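Local coordinates for protein allantoicase (Saccharomyces cerevisiae, PDB 1O59) that hydrolyses allantoate to (S)-ureidoglycolate and urea, a step that lets yeast use purines as secondary nitrogen sources when primary ones are limiting, at residues M13-L18 with E151-G156; S26-I29 with K33-D36; D81-R86 with D94-K99; I177-Y182 with A188-Y193. All blocks are in the same frame, centred on the assembly; numbering follows the deposited sequence.

In the fold
Interactions 3 and 4 are the core contacts, both buried, with centres about 8 Å apart. They span the same two antiparallel sheets, and backbone hydrogen bonds between strands 94-99 and 176-182 join them directly. Their chemistry differs: interaction 4 is wholly hydrocarbon, whereas interaction 3 adds a salt bridge between buried Asp94 and partly exposed Arg86, where strand 83-84 gives way to a loop. Interaction 1 lies nearer the surface and joins strands of the same two sheets through a pair of aromatic rings; Lys152 packs on Tyr182 of interaction 4. Interaction 2, partly buried, is mainly a backbone turn out of helix 21-31; strand 35-36 then pairs with strand 186-196, and Asp36 hydrogen-bonds Leu192 of interaction 4.

Interaction 1: M13-L18 with E151-G156; sequences MKFFSL and EKFECG
Where the two sheets of a beta sandwich approach each other at their margin, Phe15 of strand 14-16 meets Phe153 of strand 147-154. Strand 14-16 pairs with strand 160-164 of the curled sheet, while strand 147-154 is one of the two outermost strands, within this chain, of the five-stranded sheet. No backbone ladder joins the two segments, so the link is made by side chains. The rings form a T-shaped (edge-to-face) pair, with centroids 5.0 Å apart and planes at 64°. Phe15 supplies the edge: its CZ stands over one face of Phe153, offset toward the rim and 3.5 Å from Phe153 CG, and its CE2 reaches Phe153 CD1 at 3.6 Å. Phe153 CG sits between the backbone N and the carbonyl carbon (chi1 66°), a rotation that presents the broad side of the ring to Phe15. Phe153 is buried and also meets Phe163 and Val125, whereas Phe15 is exposed, so the pair spans from the buried side of the contact to its exposed side. Beside it, selenomethionine Met13 and Glu151 run alongside each other, head to tail. A weak hydrogen bond from Met13 N to Glu151 OE2 is suggested, but the position of that oxygen is doubtful. The aliphatic parts also lie close, with Met13 CG 4.1 Å from Glu151 CG.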
loop_
_atom_site.group_PDB
_atom_site.type_symbol
_atom_site.label_atom_id
_atom_site.label_comp_id
_atom_site.label_asym_id
_atom_site.label_seq_id
_atom_site.Cartn_x
_atom_site.Cartn_y
_atom_site.Cartn_z
HETATM N N MSE A 13 -3.472 -21.489 4.161
HETATM C CA MSE A 13 -3.082 -20.367 3.269
HETATM C C MSE A 13 -3.501 -20.680 1.819
HETATM O O MSE A 13 -3.538 -21.846 1.423
HETATM C CB MSE A 13 -1.553 -20.111 3.315
HETATM C CG MSE A 13 -0.996 -19.542 4.625
HETATM SE SE MSE A 13 -2.188 -18.129 5.492
HETATM C CE MSE A 13 -2.880 -19.218 7.169
ATOM N N LYS A 14 -3.839 -19.652 1.042
ATOM C CA LYS A 14 -4.190 -19.825 -0.377
ATOM C C LYS A 14 -3.261 -18.978 -1.220
ATOM O O LYS A 14 -3.083 -17.795 -0.944
ATOM C CB LYS A 14 -5.638 -19.405 -0.678
ATOM C CG LYS A 14 -6.730 -20.041 0.187
ATOM C CD LYS A 14 -8.036 -19.216 0.139
ATOM N N PHE A 15 -2.686 -19.583 -2.255
ATOM C CA PHE A 15 -1.676 -18.932 -3.085
ATOM C C PHE A 15 -2.157 -18.688 -4.514
ATOM O O PHE A 15 -2.870 -19.494 -5.099
ATOM C CB PHE A 15 -0.377 -19.752 -3.090
ATOM C CG PHE A 15 0.240 -19.895 -1.730
ATOM C CD1 PHE A 15 -0.118 -20.949 -0.899
ATOM C CD2 PHE A 15 1.151 -18.969 -1.269
ATOM C CE1 PHE A 15 0.421 -21.064 0.371
ATOM C CE2 PHE A 15 1.700 -19.084 -0.004
ATOM C CZ PHE A 15 1.325 -20.127 0.818
ATOM N N PHE A 16 -1.738 -17.567 -5.070
ATOM C CA PHE A 16 -2.120 -17.191 -6.405
ATOM C C PHE A 16 -0.946 -17.157 -7.377
ATOM O O PHE A 16 0.070 -16.527 -7.112
ATOM C CB PHE A 16 -2.757 -15.813 -6.381
ATOM C CG PHE A 16 -4.138 -15.807 -5.864
ATOM C CD1 PHE A 16 -4.375 -15.903 -4.509
ATOM C CD2 PHE A 16 -5.209 -15.680 -6.727
ATOM C CE1 PHE A 16 -5.654 -15.874 -4.009
ATOM C CE2 PHE A 16 -6.494 -15.658 -6.243
ATOM C CZ PHE A 16 -6.722 -15.760 -4.877
ATOM N N SER A 17 -1.128 -17.823 -8.520
ATOM C CA SER A 17 -0.219 -17.712 -9.648
ATOM C C SER A 17 -0.133 -16.264 -10.103
ATOM O O SER A 17 -1.045 -15.465 -9.898
ATOM C CB SER A 17 -0.679 -18.573 -10.826
ATOM O OG SER A 17 -1.342 -19.755 -10.382
ATOM N N LEU A 18 0.989 -15.952 -10.734
ATOM C CA LEU A 18 1.253 -14.641 -11.288
ATOM C C LEU A 18 0.204 -14.317 -12.369
ATOM O O LEU A 18 -0.330 -13.200 -12.439
ATOM C CB LEU A 18 2.680 -14.648 -11.868
ATOM C CG LEU A 18 3.524 -13.366 -11.877
ATOM C CD1 LEU A 18 3.497 -12.580 -10.556
ATOM C CD2 LEU A 18 4.964 -13.756 -12.264
ATOM N N GLU A 151 0.709 -19.260 8.890
ATOM C CA GLU A 151 1.444 -20.484 9.156
ATOM C C GLU A 151 2.589 -20.682 8.171
ATOM O O GLU A 151 2.583 -20.144 7.068
ATOM C CB GLU A 151 0.507 -21.699 9.080
ATOM C CG GLU A 151 0.153 -22.084 7.635
ATOM C CD GLU A 151 -1.235 -22.717 7.467
ATOM O OE1 GLU A 151 -1.383 -23.993 7.573
ATOM O OE2 GLU A 151 -2.180 -21.901 7.204
ATOM N N LYS A 152 3.544 -21.500 8.596
ATOM C CA LYS A 152 4.772 -21.777 7.864
ATOM C C LYS A 152 4.451 -22.323 6.476
ATOM O O LYS A 152 3.683 -23.263 6.332
ATOM C CB LYS A 152 5.616 -22.779 8.670
ATOM C CG LYS A 152 7.034 -22.947 8.194
ATOM C CD LYS A 152 7.647 -24.274 8.681
ATOM C CE LYS A 152 8.880 -24.096 9.580
ATOM N NZ LYS A 152 9.594 -25.419 9.835
ATOM N N PHE A 153 5.022 -21.714 5.454
ATOM C CA PHE A 153 4.859 -22.215 4.107
ATOM C C PHE A 153 6.143 -22.125 3.322
ATOM O O PHE A 153 6.974 -21.260 3.542
ATOM C CB PHE A 153 3.726 -21.482 3.370
ATOM C CG PHE A 153 3.988 -19.997 3.112
ATOM C CD1 PHE A 153 4.710 -19.578 1.995
ATOM C CD2 PHE A 153 3.465 -19.020 3.970
ATOM C CE1 PHE A 153 4.925 -18.227 1.767
ATOM C CE2 PHE A 153 3.652 -17.683 3.747
ATOM C CZ PHE A 153 4.388 -17.274 2.642
ATOM N N GLU A 154 6.252 -23.036 2.376
ATOM C CA GLU A 154 7.411 -23.179 1.515
ATOM C C GLU A 154 7.457 -22.083 0.456
ATOM O O GLU A 154 6.441 -21.719 -0.119
ATOM C CB GLU A 154 7.355 -24.548 0.837
ATOM C CG GLU A 154 8.647 -24.980 0.181
ATOM C CD GLU A 154 8.627 -26.451 -0.249
ATOM O OE1 GLU A 154 7.514 -27.069 -0.289
ATOM O OE2 GLU A 154 9.727 -27.011 -0.529
ATOM N N CYS A 155 8.651 -21.548 0.224
ATOM C CA CYS A 155 8.900 -20.602 -0.856
ATOM C C CYS A 155 9.807 -21.234 -1.893
ATOM O O CYS A 155 10.593 -22.128 -1.582
ATOM C CB CYS A 155 9.626 -19.393 -0.319
ATOM S SG CYS A 155 8.688 -18.401 0.815
ATOM N N GLY A 156 9.710 -20.733 -3.121
ATOM C CA GLY A 156 10.615 -21.115 -4.204
ATOM C C GLY A 156 11.604 -20.028 -4.598
ATOM O O GLY A 156 11.511 -18.887 -4.124
#

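Interaction 2: S26-I29 with K33-D36; sequences SIII and KAVD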
loop_
_atom_site.group_PDB
_atom_site.type_symbol
_atom_site.label_atom_id
_atom_site.label_comp_id
_atom_site.label_asym_id
_atom_site.label_seq_id
_atom_site.Cartn_x
_atom_site.Cartn_y
_atom_site.Cartn_z
ATOM N N SER A 26 -8.384 -8.439 -6.740
ATOM C CA SER A 26 -9.808 -8.455 -6.476
ATOM C C SER A 26 -10.137 -8.733 -5.015
ATOM O O SER A 26 -11.013 -8.093 -4.414
ATOM C CB SER A 26 -10.476 -9.551 -7.300
ATOM O OG SER A 26 -11.022 -9.024 -8.480
ATOM N N ILE A 27 -9.480 -9.742 -4.470
ATOM C CA ILE A 27 -9.794 -10.199 -3.138
ATOM C C ILE A 27 -9.200 -9.244 -2.115
ATOM O O ILE A 27 -9.856 -8.832 -1.165
ATOM C CB ILE A 27 -9.286 -11.650 -2.981
ATOM C CG1 ILE A 27 -10.246 -12.595 -3.732
ATOM C CG2 ILE A 27 -9.141 -12.031 -1.514
ATOM C CD1 ILE A 27 -9.583 -13.672 -4.470
ATOM N N ILE A 28 -7.947 -8.889 -2.342
ATOM C CA ILE A 28 -7.207 -8.009 -1.425
ATOM C C ILE A 28 -7.847 -6.625 -1.330
ATOM O O ILE A 28 -8.167 -6.143 -0.246
ATOM C CB ILE A 28 -5.713 -7.940 -1.874
ATOM C CG1 ILE A 28 -5.054 -9.315 -1.699
ATOM C CG2 ILE A 28 -4.957 -6.897 -1.120
ATOM C CD1 ILE A 28 -5.157 -9.922 -0.258
ATOM N N ILE A 29 -8.096 -6.039 -2.486
ATOM C CA ILE A 29 -8.503 -4.652 -2.579
ATOM C C ILE A 29 -10.005 -4.475 -2.667
ATOM O O ILE A 29 -10.583 -3.820 -1.823
ATOM C CB ILE A 29 -7.821 -4.010 -3.783
ATOM C CG1 ILE A 29 -6.310 -4.047 -3.602
ATOM C CG2 ILE A 29 -8.271 -2.574 -3.944
ATOM C CD1 ILE A 29 -5.533 -3.877 -4.906
ATOM N N LYS A 33 -10.673 -4.395 0.952
ATOM C CA LYS A 33 -10.328 -2.979 1.102
ATOM C C LYS A 33 -8.945 -2.802 1.729
ATOM O O LYS A 33 -8.733 -1.905 2.556
ATOM C CB LYS A 33 -11.393 -2.244 1.942
ATOM C CG LYS A 33 -12.866 -2.594 1.600
ATOM C CD LYS A 33 -13.253 -2.346 0.117
ATOM C CE LYS A 33 -14.730 -2.745 -0.160
ATOM N NZ LYS A 33 -15.241 -2.202 -1.449
ATOM N N ALA A 34 -8.005 -3.645 1.331
ATOM C CA ALA A 34 -6.725 -3.704 2.000
ATOM C C ALA A 34 -5.610 -3.019 1.233
ATOM O O ALA A 34 -5.680 -2.846 0.008
ATOM C CB ALA A 34 -6.353 -5.124 2.240
ATOM N N VAL A 35 -4.562 -2.677 1.986
ATOM C CA VAL A 35 -3.355 -2.018 1.488
ATOM C C VAL A 35 -2.128 -2.649 2.152
ATOM O O VAL A 35 -2.260 -3.349 3.155
ATOM C CB VAL A 35 -3.376 -0.509 1.809
ATOM C CG1 VAL A 35 -4.573 0.183 1.132
ATOM C CG2 VAL A 35 -3.400 -0.274 3.339
ATOM N N ASP A 36 -0.948 -2.390 1.593
ATOM C CA ASP A 36 0.329 -2.826 2.194
ATOM C C ASP A 36 0.692 -1.939 3.391
ATOM O O ASP A 36 1.296 -0.843 3.256
ATOM C CB ASP A 36 1.436 -2.838 1.149
ATOM C CG ASP A 36 2.794 -3.188 1.721
ATOM O OD1 ASP A 36 2.834 -3.848 2.795
ATOM O OD2 ASP A 36 3.869 -2.842 1.142
#
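Ile28 O and Ala34 form the tight centre of this contact, and Ile29 and Lys33 make up its looser, partly exposed flank. Ala34 N donates to Ile28 O at 3.0 Å with an N-H...O angle of 149°. The methyl of the same residue closes on the same oxygen, Ala34 CB to Ile28 O 3.2 Å. The CG2 methyl of Ile28 lies 4.0 Å from Ala34 CB. Both side chains also rest on Ile108, and both residues are buried. The geometry is that of a helix C-terminus turning sharply into a strand: the helix widens to a pi-type turn at 26-29, and Lys33, the first residue to leave helical angles, takes a positive phi (56°) and directs the chain out of helix 21-31 toward strand 35-36. On the flank, Lys33 N makes a weak bond to Ile29 O, and the lysine chain, bent at chi2, brings CD to 3.6 Å from Ile29 O. Ile29 CG1 lies 3.9 Å from Ala34 O. Beyond the two segments Ile29 packs on Leu220 and Lys33 on Val218, both of strand 218-222, while Lys33 NZ hydrogen-bonds Gln263 OE1.

Interaction 3: D81-R86 with D94-K99; sequences DGWETR and DWVIIK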
loop_
_atom_site.group_PDB
_atom_site.type_symbol
_atom_site.label_atom_id
_atom_site.label_comp_id
_atom_site.label_asym_id
_atom_site.label_seq_id
_atom_site.Cartn_x
_atom_site.Cartn_y
_atom_site.Cartn_z
ATOM N N ASP A 81 19.242 -6.634 -3.731
ATOM C CA ASP A 81 18.097 -5.790 -3.465
ATOM C C ASP A 81 17.128 -6.605 -2.643
ATOM O O ASP A 81 16.166 -7.208 -3.155
ATOM C CB ASP A 81 17.482 -5.328 -4.770
ATOM C CG ASP A 81 16.450 -4.243 -4.577
ATOM O OD1 ASP A 81 16.026 -3.969 -3.416
ATOM O OD2 ASP A 81 16.009 -3.609 -5.556
ATOM N N GLY A 82 17.424 -6.653 -1.353
ATOM C CA GLY A 82 16.754 -7.580 -0.471
ATOM C C GLY A 82 17.349 -7.739 0.892
ATOM O O GLY A 82 18.344 -7.104 1.250
ATOM N N TRP A 83 16.719 -8.600 1.659
ATOM C CA TRP A 83 17.216 -8.996 2.962
ATOM C C TRP A 83 17.889 -10.349 2.807
ATOM O O TRP A 83 17.268 -11.279 2.284
ATOM C CB TRP A 83 16.048 -9.124 3.930
ATOM C CG TRP A 83 16.415 -9.606 5.292
ATOM C CD1 TRP A 83 17.499 -9.240 6.015
ATOM C CD2 TRP A 83 15.688 -10.522 6.089
ATOM N NE1 TRP A 83 17.501 -9.871 7.226
ATOM C CE2 TRP A 83 16.388 -10.664 7.309
ATOM C CE3 TRP A 83 14.489 -11.245 5.909
ATOM C CZ2 TRP A 83 15.931 -11.506 8.366
ATOM C CZ3 TRP A 83 14.027 -12.084 6.961
ATOM C CH2 TRP A 83 14.758 -12.207 8.168
ATOM N N GLU A 84 19.151 -10.452 3.197
ATOM C CA GLU A 84 19.813 -11.723 3.175
ATOM C C GLU A 84 20.737 -11.902 4.376
ATOM O O GLU A 84 21.541 -11.014 4.702
ATOM C CB GLU A 84 20.597 -11.942 1.867
ATOM C CG GLU A 84 21.196 -13.344 1.783
ATOM C CD GLU A 84 22.190 -13.523 0.663
ATOM O OE1 GLU A 84 22.399 -12.558 -0.111
ATOM O OE2 GLU A 84 22.745 -14.654 0.548
ATOM N N THR A 85 20.612 -13.062 5.025
ATOM C CA THR A 85 21.314 -13.333 6.274
ATOM C C THR A 85 22.465 -14.272 6.087
ATOM O O THR A 85 22.604 -14.900 5.056
ATOM C CB THR A 85 20.351 -13.931 7.317
ATOM O OG1 THR A 85 19.716 -15.132 6.821
ATOM C CG2 THR A 85 19.213 -12.893 7.618
ATOM N N ARG A 86 23.316 -14.337 7.095
ATOM C CA ARG A 86 24.462 -15.233 7.057
ATOM C C ARG A 86 23.991 -16.684 7.010
ATOM O O ARG A 86 22.842 -16.999 7.343
ATOM C CB ARG A 86 25.372 -15.004 8.267
ATOM C CG ARG A 86 24.657 -15.029 9.620
ATOM C CD ARG A 86 24.405 -16.390 10.256
ATOM N NE ARG A 86 23.401 -16.204 11.288
ATOM C CZ ARG A 86 22.113 -16.026 11.054
ATOM N NH1 ARG A 86 21.613 -16.088 9.821
ATOM N NH2 ARG A 86 21.312 -15.788 12.070
ATOM N N ASP A 94 15.592 -16.927 11.246
ATOM C CA ASP A 94 15.874 -15.499 11.229
ATOM C C ASP A 94 14.546 -14.751 11.227
ATOM O O ASP A 94 13.514 -15.306 10.825
ATOM C CB ASP A 94 16.679 -15.104 9.981
ATOM C CG ASP A 94 18.169 -15.256 10.174
ATOM O OD1 ASP A 94 18.686 -14.723 11.202
ATOM O OD2 ASP A 94 18.885 -15.896 9.345
ATOM N N TRP A 95 14.589 -13.494 11.670
ATOM C CA TRP A 95 13.390 -12.693 11.796
ATOM C C TRP A 95 13.609 -11.185 11.616
ATOM O O TRP A 95 14.718 -10.660 11.759
ATOM C CB TRP A 95 12.734 -12.928 13.146
ATOM C CG TRP A 95 13.666 -12.735 14.253
ATOM C CD1 TRP A 95 14.387 -13.692 14.864
ATOM C CD2 TRP A 95 13.990 -11.501 14.909
ATOM N NE1 TRP A 95 15.167 -13.132 15.846
ATOM C CE2 TRP A 95 14.935 -11.785 15.890
ATOM C CE3 TRP A 95 13.579 -10.178 14.756
ATOM C CZ2 TRP A 95 15.472 -10.807 16.712
ATOM C CZ3 TRP A 95 14.117 -9.215 15.570
ATOM C CH2 TRP A 95 15.046 -9.531 16.534
ATOM N N VAL A 96 12.518 -10.507 11.299
ATOM C CA VAL A 96 12.494 -9.051 11.217
ATOM C C VAL A 96 11.170 -8.573 11.781
ATOM O O VAL A 96 10.103 -9.158 11.506
ATOM C CB VAL A 96 12.722 -8.539 9.751
ATOM C CG1 VAL A 96 11.862 -9.278 8.768
ATOM C CG2 VAL A 96 12.457 -7.070 9.640
ATOM N N ILE A 97 11.262 -7.526 12.587
ATOM C CA ILE A 97 10.109 -6.893 13.145
ATOM C C ILE A 97 9.838 -5.562 12.420
ATOM O O ILE A 97 10.748 -4.751 12.193
ATOM C CB ILE A 97 10.298 -6.685 14.655
ATOM C CG1 ILE A 97 10.333 -8.032 15.384
ATOM C CG2 ILE A 97 9.149 -5.874 15.211
ATOM C CD1 ILE A 97 10.936 -7.973 16.776
ATOM N N ILE A 98 8.568 -5.337 12.077
ATOM C CA ILE A 98 8.177 -4.152 11.299
ATOM C C ILE A 98 6.945 -3.500 11.882
ATOM O O ILE A 98 5.911 -4.158 12.083
ATOM C CB ILE A 98 7.893 -4.502 9.831
ATOM C CG1 ILE A 98 9.075 -5.240 9.191
ATOM C CG2 ILE A 98 7.672 -3.230 9.028
ATOM C CD1 ILE A 98 8.685 -6.094 8.015
ATOM N N LYS A 99 7.067 -2.203 12.146
ATOM C CA LYS A 99 5.970 -1.419 12.599
ATOM C C LYS A 99 5.217 -0.921 11.376
ATOM O O LYS A 99 5.827 -0.451 10.413
ATOM C CB LYS A 99 6.474 -0.260 13.425
ATOM C CG LYS A 99 5.366 0.450 14.135
ATOM C CD LYS A 99 5.851 1.433 15.160
ATOM C CE LYS A 99 4.609 2.173 15.747
ATOM N NZ LYS A 99 4.961 3.405 16.540
#
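Trp83 lays one face of its indole against Val96, whose CG1 stands 4.3 Å from the centroid of the six-membered ring and 22° off its normal, a CH-pi contact. At the ring's edge, in plane, runs the backbone of Asp94 and Trp95, with Trp83 CH2 3.7 Å from Trp95 N; the indole NE1 turns elsewhere, to Asp51 O. The second flat pair is nearly coplanar: the guanidinium of Arg86 and the carboxylate of Asp94 are tilted by 25°. Arg86 grips end-on, NH1 to Asp94 OD2 at 2.8 Å and nearly straight (173°), NH2 to Asp94 OD1 at 3.0 Å. The arginine chain, bent at chi2, curls back to make this possible. From above the carboxylate plane Thr85 OG1 adds a second bond to Asp94 OD2, 2.8 Å long, while Ser50 OG bonds Asp94 OD1. An asparagine in place of Asp94 would probably leave the Arg86 charge without its mate and turn an N-H toward one of its present donors. Salt bridge and aromatic contact thus adjoin where strand 83-84 and the loop after it meet strand 94-99 of the facing sheet, within a jelly-roll beta sandwich like that of galactose-binding-like domains, relatives of the allantoicase repeat.

Interaction 4: I177-Y182 with A188-Y193; sequences IKLKMY and ARFRLY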
loop_
_atom_site.group_PDB
_atom_site.type_symbol
_atom_site.label_atom_id
_atom_site.label_comp_id
_atom_site.label_asym_id
_atom_site.label_seq_id
_atom_site.Cartn_x
_atom_site.Cartn_y
_atom_site.Cartn_z
ATOM N N ILE A 177 4.400 -6.381 12.765
ATOM C CA ILE A 177 4.505 -7.658 12.067
ATOM C C ILE A 177 5.874 -8.261 12.307
ATOM O O ILE A 177 6.867 -7.544 12.336
ATOM C CB ILE A 177 4.278 -7.432 10.524
ATOM C CG1 ILE A 177 2.857 -6.867 10.271
ATOM C CG2 ILE A 177 4.555 -8.723 9.717
ATOM C CD1 ILE A 177 1.765 -7.693 10.846
ATOM N N LYS A 178 5.896 -9.579 12.482
ATOM C CA LYS A 178 7.131 -10.364 12.556
ATOM C C LYS A 178 7.168 -11.346 11.399
ATOM O O LYS A 178 6.285 -12.204 11.236
ATOM C CB LYS A 178 7.251 -11.148 13.876
ATOM C CG LYS A 178 8.697 -11.510 14.241
ATOM C CD LYS A 178 8.846 -12.726 15.134
ATOM C CE LYS A 178 8.155 -12.574 16.449
ATOM N NZ LYS A 178 8.415 -13.692 17.370
ATOM N N LEU A 179 8.212 -11.220 10.600
ATOM C CA LEU A 179 8.478 -12.158 9.527
ATOM C C LEU A 179 9.534 -13.130 10.006
ATOM O O LEU A 179 10.573 -12.728 10.501
ATOM C CB LEU A 179 8.954 -11.388 8.298
ATOM C CG LEU A 179 9.550 -12.170 7.129
ATOM C CD1 LEU A 179 8.514 -13.007 6.435
ATOM C CD2 LEU A 179 10.177 -11.136 6.186
ATOM N N LYS A 180 9.245 -14.414 9.876
ATOM C CA LYS A 180 10.186 -15.464 10.242
ATOM C C LYS A 180 10.599 -16.212 8.971
ATOM O O LYS A 180 9.756 -16.613 8.189
ATOM C CB LYS A 180 9.536 -16.453 11.216
ATOM C CG LYS A 180 9.042 -15.899 12.550
ATOM C CD LYS A 180 8.803 -17.089 13.516
ATOM C CE LYS A 180 8.545 -16.648 14.968
ATOM N NZ LYS A 180 8.069 -17.783 15.871
HETATM N N MSE A 181 11.901 -16.391 8.785
HETATM C CA MSE A 181 12.489 -17.183 7.694
HETATM C C MSE A 181 13.265 -18.364 8.295
HETATM O O MSE A 181 14.184 -18.170 9.117
HETATM C CB MSE A 181 13.443 -16.267 6.904
HETATM C CG MSE A 181 14.472 -16.958 5.999
HETATM SE SE MSE A 181 15.275 -15.688 4.715
HETATM C CE MSE A 181 16.103 -14.603 5.889
ATOM N N TYR A 182 12.902 -19.569 7.875
ATOM C CA TYR A 182 13.464 -20.783 8.432
ATOM C C TYR A 182 14.435 -21.471 7.461
ATOM O O TYR A 182 13.976 -21.995 6.430
ATOM C CB TYR A 182 12.354 -21.790 8.744
ATOM C CG TYR A 182 11.230 -21.314 9.649
ATOM C CD1 TYR A 182 10.177 -20.541 9.149
ATOM C CD2 TYR A 182 11.176 -21.712 10.986
ATOM C CE1 TYR A 182 9.120 -20.152 9.959
ATOM C CE2 TYR A 182 10.127 -21.322 11.814
ATOM C CZ TYR A 182 9.100 -20.553 11.299
ATOM O OH TYR A 182 8.066 -20.171 12.127
ATOM N N ALA A 188 13.630 -10.743 -1.240
ATOM C CA ALA A 188 13.674 -9.446 -1.906
ATOM C C ALA A 188 12.633 -8.482 -1.316
ATOM O O ALA A 188 13.003 -7.402 -0.818
ATOM C CB ALA A 188 13.475 -9.627 -3.416
ATOM N N ARG A 189 11.358 -8.887 -1.329
ATOM C CA ARG A 189 10.270 -8.020 -0.866
ATOM C C ARG A 189 9.281 -8.712 0.009
ATOM O O ARG A 189 8.979 -9.911 -0.190
ATOM C CB ARG A 189 9.490 -7.403 -2.029
ATOM C CG ARG A 189 10.261 -6.353 -2.840
ATOM C CD ARG A 189 10.663 -5.125 -2.061
ATOM N NE ARG A 189 11.354 -4.156 -2.937
ATOM C CZ ARG A 189 12.649 -4.188 -3.243
ATOM N NH1 ARG A 189 13.469 -5.091 -2.722
ATOM N NH2 ARG A 189 13.139 -3.266 -4.046
ATOM N N PHE A 190 8.728 -7.943 0.948
ATOM C CA PHE A 190 7.618 -8.430 1.797
ATOM C C PHE A 190 6.493 -7.407 1.887
ATOM O O PHE A 190 6.679 -6.330 2.443
ATOM C CB PHE A 190 8.145 -8.785 3.187
ATOM C CG PHE A 190 7.079 -9.210 4.191
ATOM C CD1 PHE A 190 5.978 -10.015 3.813
ATOM C CD2 PHE A 190 7.207 -8.843 5.534
ATOM C CE1 PHE A 190 5.019 -10.410 4.749
ATOM C CE2 PHE A 190 6.268 -9.262 6.475
ATOM C CZ PHE A 190 5.171 -10.044 6.078
ATOM N N ARG A 191 5.343 -7.740 1.306
ATOM C CA ARG A 191 4.139 -6.915 1.403
ATOM C C ARG A 191 3.141 -7.591 2.339
ATOM O O ARG A 191 2.924 -8.776 2.230
ATOM C CB ARG A 191 3.468 -6.798 0.024
ATOM C CG ARG A 191 4.375 -6.479 -1.153
ATOM C CD ARG A 191 5.260 -5.278 -0.937
ATOM N NE ARG A 191 6.018 -4.842 -2.124
ATOM C CZ ARG A 191 6.999 -3.932 -2.068
ATOM N NH1 ARG A 191 7.366 -3.430 -0.889
ATOM N NH2 ARG A 191 7.635 -3.542 -3.169
ATOM N N LEU A 192 2.515 -6.853 3.239
ATOM C CA LEU A 192 1.443 -7.432 4.047
ATOM C C LEU A 192 0.151 -6.595 3.959
ATOM O O LEU A 192 0.119 -5.415 4.348
ATOM C CB LEU A 192 1.881 -7.641 5.510
ATOM C CG LEU A 192 0.943 -8.598 6.258
ATOM C CD1 LEU A 192 1.137 -10.080 5.862
ATOM C CD2 LEU A 192 1.110 -8.427 7.730
ATOM N N TYR A 193 -0.908 -7.218 3.432
ATOM C CA TYR A 193 -2.161 -6.503 3.180
ATOM C C TYR A 193 -3.126 -6.552 4.350
ATOM O O TYR A 193 -3.479 -7.651 4.831
ATOM C CB TYR A 193 -2.836 -6.982 1.859
ATOM C CG TYR A 193 -1.895 -6.771 0.700
ATOM C CD1 TYR A 193 -1.572 -5.478 0.293
ATOM C CD2 TYR A 193 -1.273 -7.846 0.059
ATOM C CE1 TYR A 193 -0.676 -5.248 -0.740
ATOM C CE2 TYR A 193 -0.378 -7.626 -0.970
ATOM C CZ TYR A 193 -0.086 -6.310 -1.364
ATOM O OH TYR A 193 0.807 -6.030 -2.354
#
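Ile177 faces Phe190 and Leu192 across the interior of the beta sandwich, and its side chain can be followed branch by branch. From CB it forks. CG2, anti to the backbone N, heads for the rim of the Phe190 ring and lies near its plane, 3.7 Å from Phe190 CE2. The other branch turns to Leu192: CG1 is 3.5 Å from Leu192 CD2, and the terminal CD1 presses on that same methyl at 3.3 Å, a tight fit. Two residues further along the strand, Leu179 supplies the face contact: its CD1 lies over the centre of the Phe190 ring, 4.3 Å above the plane, while Leu179 CD2 touches Phe190 CD2 at 3.8 Å. Phe190 CG is anti to the backbone N (chi1 176°), extending the ring toward the facing sheet. The axes of strands 177-182 and 189-193 come no nearer than 10.2 Å and their directions differ by 137°, as suits strands of two opposed sheets. Ile98, Ile112 and Ile127 also pack on the phenyl group. Replacing Phe190 with an alanine would probably open a gap beneath Leu179 and leave the CG2 methyl of Ile177 without its aromatic partner. With no hydrogen bond across the contact, its hold rests on close hydrocarbon fit and the exclusion of water.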